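Local coordinates for CPXV203 protein (Cowpox virus, PDB 4HKJ), which probably binds class I MHC molecules and keeps them from the cell surface, using a fold related to the poxvirus chemokine-binding proteins, at residues Glu13-Leu17 against Asn88-Pro94. Numbering follows the deposited sequence.
Sequences ETWKL and NSNTGAP
Leu17 and Asn88 face each other as a hydrogen-bonded antiparallel pair, where strand 15-25 meets the end of strand 81-88 in the five-stranded sheet of this beta-sandwich of the poxvirus T4 family. Leu17 N gives Asn88 O a nearly straight bond (3.0 Å, 167° at the hydrogen), while the return bond from Asn88 N to Leu17 O is bent and weak. Beyond this pair the chain leaves the strand in an Asx turn: Asn88 OD1 accepts from Asn90 N at 3.1 Å, and Asn88 ND2 reaches Ile68 O. The loop then comes back to strand 15-25, where Thr91 N donates to Trp15 O at 2.9 Å. On its other edge, strand 15-25 is hydrogen-bonded to strand 141-152, through Lys16 and Met151.

Thr91 OG1 sits between its own backbone N and carbonyl carbon (chi1 59°), from where it donates to a lone pair of Gly92 O. Its methyl, CG2, lies 3.8 Å from Leu17 CB, and Phe150 touches both residues. Alongside, the aliphatic stem of Lys16 runs past Ser89 O, and the amine has a weak, long ion pair with Glu153.

Gly92 O lies against Trp15 CB at 3.3 Å, and residues 93-94 pass across the indole of Trp15, a buried side chain that also meets the ring of Phe150. Ala93 and Pro94 cover the same indole face by CH-pi contacts. Ala93 CA stands 3.9 Å from the centroid of the Trp15 five-membered ring, displaced toward the rim, whereas Pro94 CD is almost directly above the six-membered ring, 3.5 Å from its centroid.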
ATOM      1  N   GLU D  13      28.479  -6.901   5.006  1.00 90.03           N
ATOM      2  CA  GLU D  13      28.369  -8.186   5.690  1.00 86.45           C
ATOM      3  C   GLU D  13      27.282  -8.193   6.765  1.00 86.01           C
ATOM      4  O   GLU D  13      26.856  -9.255   7.219  1.00 93.02           O
ATOM      5  CB  GLU D  13      29.716  -8.591   6.300  1.00 86.83           C
ATOM      6  CG  GLU D  13      30.834  -8.782   5.281  1.00 95.71           C
ATOM      7  CD  GLU D  13      32.084  -9.392   5.892  1.00103.99           C
ATOM      8  OE1 GLU D  13      32.024  -9.829   7.062  1.00103.08           O
ATOM      9  OE2 GLU D  13      33.125  -9.437   5.203  1.00108.58           O
ATOM     10  N   THR D  14      26.836  -7.008   7.171  1.00 74.12           N
ATOM     11  CA  THR D  14      25.793  -6.895   8.184  1.00 64.98           C
ATOM     12  C   THR D  14      24.412  -6.997   7.548  1.00 61.20           C
ATOM     13  O   THR D  14      23.948  -6.053   6.911  1.00 61.29           O
ATOM     14  CB  THR D  14      25.885  -5.559   8.946  1.00 62.95           C
ATOM     15  OG1 THR D  14      27.207  -5.390   9.472  1.00 74.19           O
ATOM     16  CG2 THR D  14      24.878  -5.525  10.087  1.00 50.77           C
ATOM     17  N   TRP D  15      23.758  -8.140   7.724  1.00 57.94           N
ATOM     18  CA  TRP D  15      22.424  -8.351   7.168  1.00 61.76           C
ATOM     19  C   TRP D  15      21.337  -8.203   8.228  1.00 61.12           C
ATOM     20  O   TRP D  15      21.455  -8.738   9.328  1.00 64.26           O
ATOM     21  CB  TRP D  15      22.337  -9.721   6.495  1.00 57.68           C
ATOM     22  CG  TRP D  15      23.006  -9.766   5.158  1.00 60.32           C
ATOM     23  CD1 TRP D  15      24.348  -9.761   4.912  1.00 68.39           C
ATOM     24  CD2 TRP D  15      22.364  -9.823   3.878  1.00 55.50           C
ATOM     25  NE1 TRP D  15      24.582  -9.809   3.559  1.00 67.74           N
ATOM     26  CE2 TRP D  15      23.381  -9.849   2.903  1.00 57.20           C
ATOM     27  CE3 TRP D  15      21.031  -9.858   3.464  1.00 65.95           C
ATOM     28  CZ2 TRP D  15      23.104  -9.906   1.538  1.00 58.70           C
ATOM     29  CZ3 TRP D  15      20.758  -9.914   2.109  1.00 75.12           C
ATOM     30  CH2 TRP D  15      21.789  -9.938   1.162  1.00 72.27           C
ATOM     31  N   LYS D  16      20.280  -7.472   7.890  1.00 40.30           N
ATOM     32  CA  LYS D  16      19.183  -7.243   8.822  1.00 48.17           C
ATOM     33  C   LYS D  16      17.851  -7.742   8.271  1.00 58.14           C
ATOM     34  O   LYS D  16      17.572  -7.614   7.077  1.00 62.25           O
ATOM     35  CB  LYS D  16      19.082  -5.759   9.181  1.00 50.08           C
ATOM     36  CG  LYS D  16      20.335  -5.196   9.823  1.00 56.84           C
ATOM     37  CD  LYS D  16      20.092  -3.818  10.412  1.00 64.37           C
ATOM     38  CE  LYS D  16      21.328  -3.311  11.139  1.00 76.66           C
ATOM     39  NZ  LYS D  16      21.097  -1.986  11.777  1.00 84.51           N
ATOM     40  N   LEU D  17      17.030  -8.308   9.150  1.00 55.51           N
ATOM     41  CA  LEU D  17      15.730  -8.834   8.755  1.00 52.54           C
ATOM     42  C   LEU D  17      14.596  -8.191   9.545  1.00 57.27           C
ATOM     43  O   LEU D  17      14.618  -8.163  10.775  1.00 62.19           O
ATOM     44  CB  LEU D  17      15.687 -10.352   8.939  1.00 48.69           C
ATOM     45  CG  LEU D  17      14.335 -11.029   8.682  1.00 47.34           C
ATOM     46  CD1 LEU D  17      13.872 -10.794   7.252  1.00 44.05           C
ATOM     47  CD2 LEU D  17      14.409 -12.516   8.988  1.00 48.13           C
ATOM     48  N   ASN D  88      15.759  -8.910  13.387  1.00 50.12           N
ATOM     49  CA  ASN D  88      17.063  -9.522  13.612  1.00 51.76           C
ATOM     50  C   ASN D  88      18.156  -8.588  13.104  1.00 61.66           C
ATOM     51  O   ASN D  88      18.323  -8.413  11.897  1.00 62.45           O
ATOM     52  CB  ASN D  88      17.161 -10.887  12.927  1.00 51.58           C
ATOM     53  CG  ASN D  88      18.353 -11.703  13.408  1.00 58.80           C
ATOM     54  OD1 ASN D  88      19.408 -11.157  13.730  1.00 65.89           O
ATOM     55  ND2 ASN D  88      18.185 -13.018  13.460  1.00 49.77           N
ATOM     56  N   SER D  89      18.897  -7.994  14.035  1.00 61.68           N
ATOM     57  CA  SER D  89      19.894  -6.981  13.698  1.00 62.82           C
ATOM     58  C   SER D  89      21.077  -7.538  12.908  1.00 68.59           C
ATOM     59  O   SER D  89      21.743  -6.802  12.181  1.00 70.57           O
ATOM     60  CB  SER D  89      20.386  -6.270  14.962  1.00 70.05           C
ATOM     61  OG  SER D  89      20.969  -7.183  15.873  1.00 83.66           O
ATOM     62  N   ASN D  90      21.341  -8.832  13.055  1.00 64.35           N
ATOM     63  CA  ASN D  90      22.411  -9.470  12.297  1.00 61.49           C
ATOM     64  C   ASN D  90      22.166 -10.953  12.022  1.00 62.25           C
ATOM     65  O   ASN D  90      22.534 -11.816  12.818  1.00 48.42           O
ATOM     66  CB  ASN D  90      23.766  -9.265  12.981  1.00 68.19           C
ATOM     67  CG  ASN D  90      24.901  -9.936  12.234  1.00 83.23           C
ATOM     68  OD1 ASN D  90      25.393  -9.418  11.231  1.00 90.16           O
ATOM     69  ND2 ASN D  90      25.327 -11.094  12.724  1.00 88.08           N
ATOM     70  N   THR D  91      21.540 -11.235  10.883  1.00 45.07           N
ATOM     71  CA  THR D  91      21.288 -12.604  10.457  1.00 56.52           C
ATOM     72  C   THR D  91      22.539 -13.206   9.828  1.00 65.95           C
ATOM     73  O   THR D  91      22.709 -14.425   9.798  1.00 53.20           O
ATOM     74  CB  THR D  91      20.157 -12.670   9.412  1.00 52.59           C
ATOM     75  OG1 THR D  91      20.515 -11.885   8.268  1.00 51.83           O
ATOM     76  CG2 THR D  91      18.853 -12.149   9.990  1.00 53.21           C
ATOM     77  N   GLY D  92      23.414 -12.341   9.329  1.00 65.44           N
ATOM     78  CA  GLY D  92      24.548 -12.774   8.534  1.00 62.82           C
ATOM     79  C   GLY D  92      24.098 -12.971   7.099  1.00 60.24           C
ATOM     80  O   GLY D  92      22.904 -12.912   6.810  1.00 54.42           O
ATOM     81  N   ALA D  93      25.048 -13.200   6.198  1.00 53.56           N
ATOM     82  CA  ALA D  93      24.728 -13.403   4.789  1.00 78.03           C
ATOM     83  C   ALA D  93      23.817 -14.612   4.600  1.00 75.12           C
ATOM     84  O   ALA D  93      24.022 -15.651   5.228  1.00 82.91           O
ATOM     85  CB  ALA D  93      26.003 -13.563   3.974  1.00 88.60           C
ATOM     86  N   PRO D  94      22.801 -14.478   3.731  1.00 72.59           N
ATOM     87  CA  PRO D  94      21.837 -15.553   3.465  1.00 77.72           C
ATOM     88  C   PRO D  94      22.488 -16.781   2.835  1.00 84.69           C
ATOM     89  O   PRO D  94      21.895 -17.861   2.834  1.00 88.48           O
ATOM     90  CB  PRO D  94      20.853 -14.907   2.480  1.00 74.96           C
ATOM     91  CG  PRO D  94      21.611 -13.782   1.860  1.00 77.11           C
ATOM     92  CD  PRO D  94      22.513 -13.272   2.938  1.00 72.10           C
TER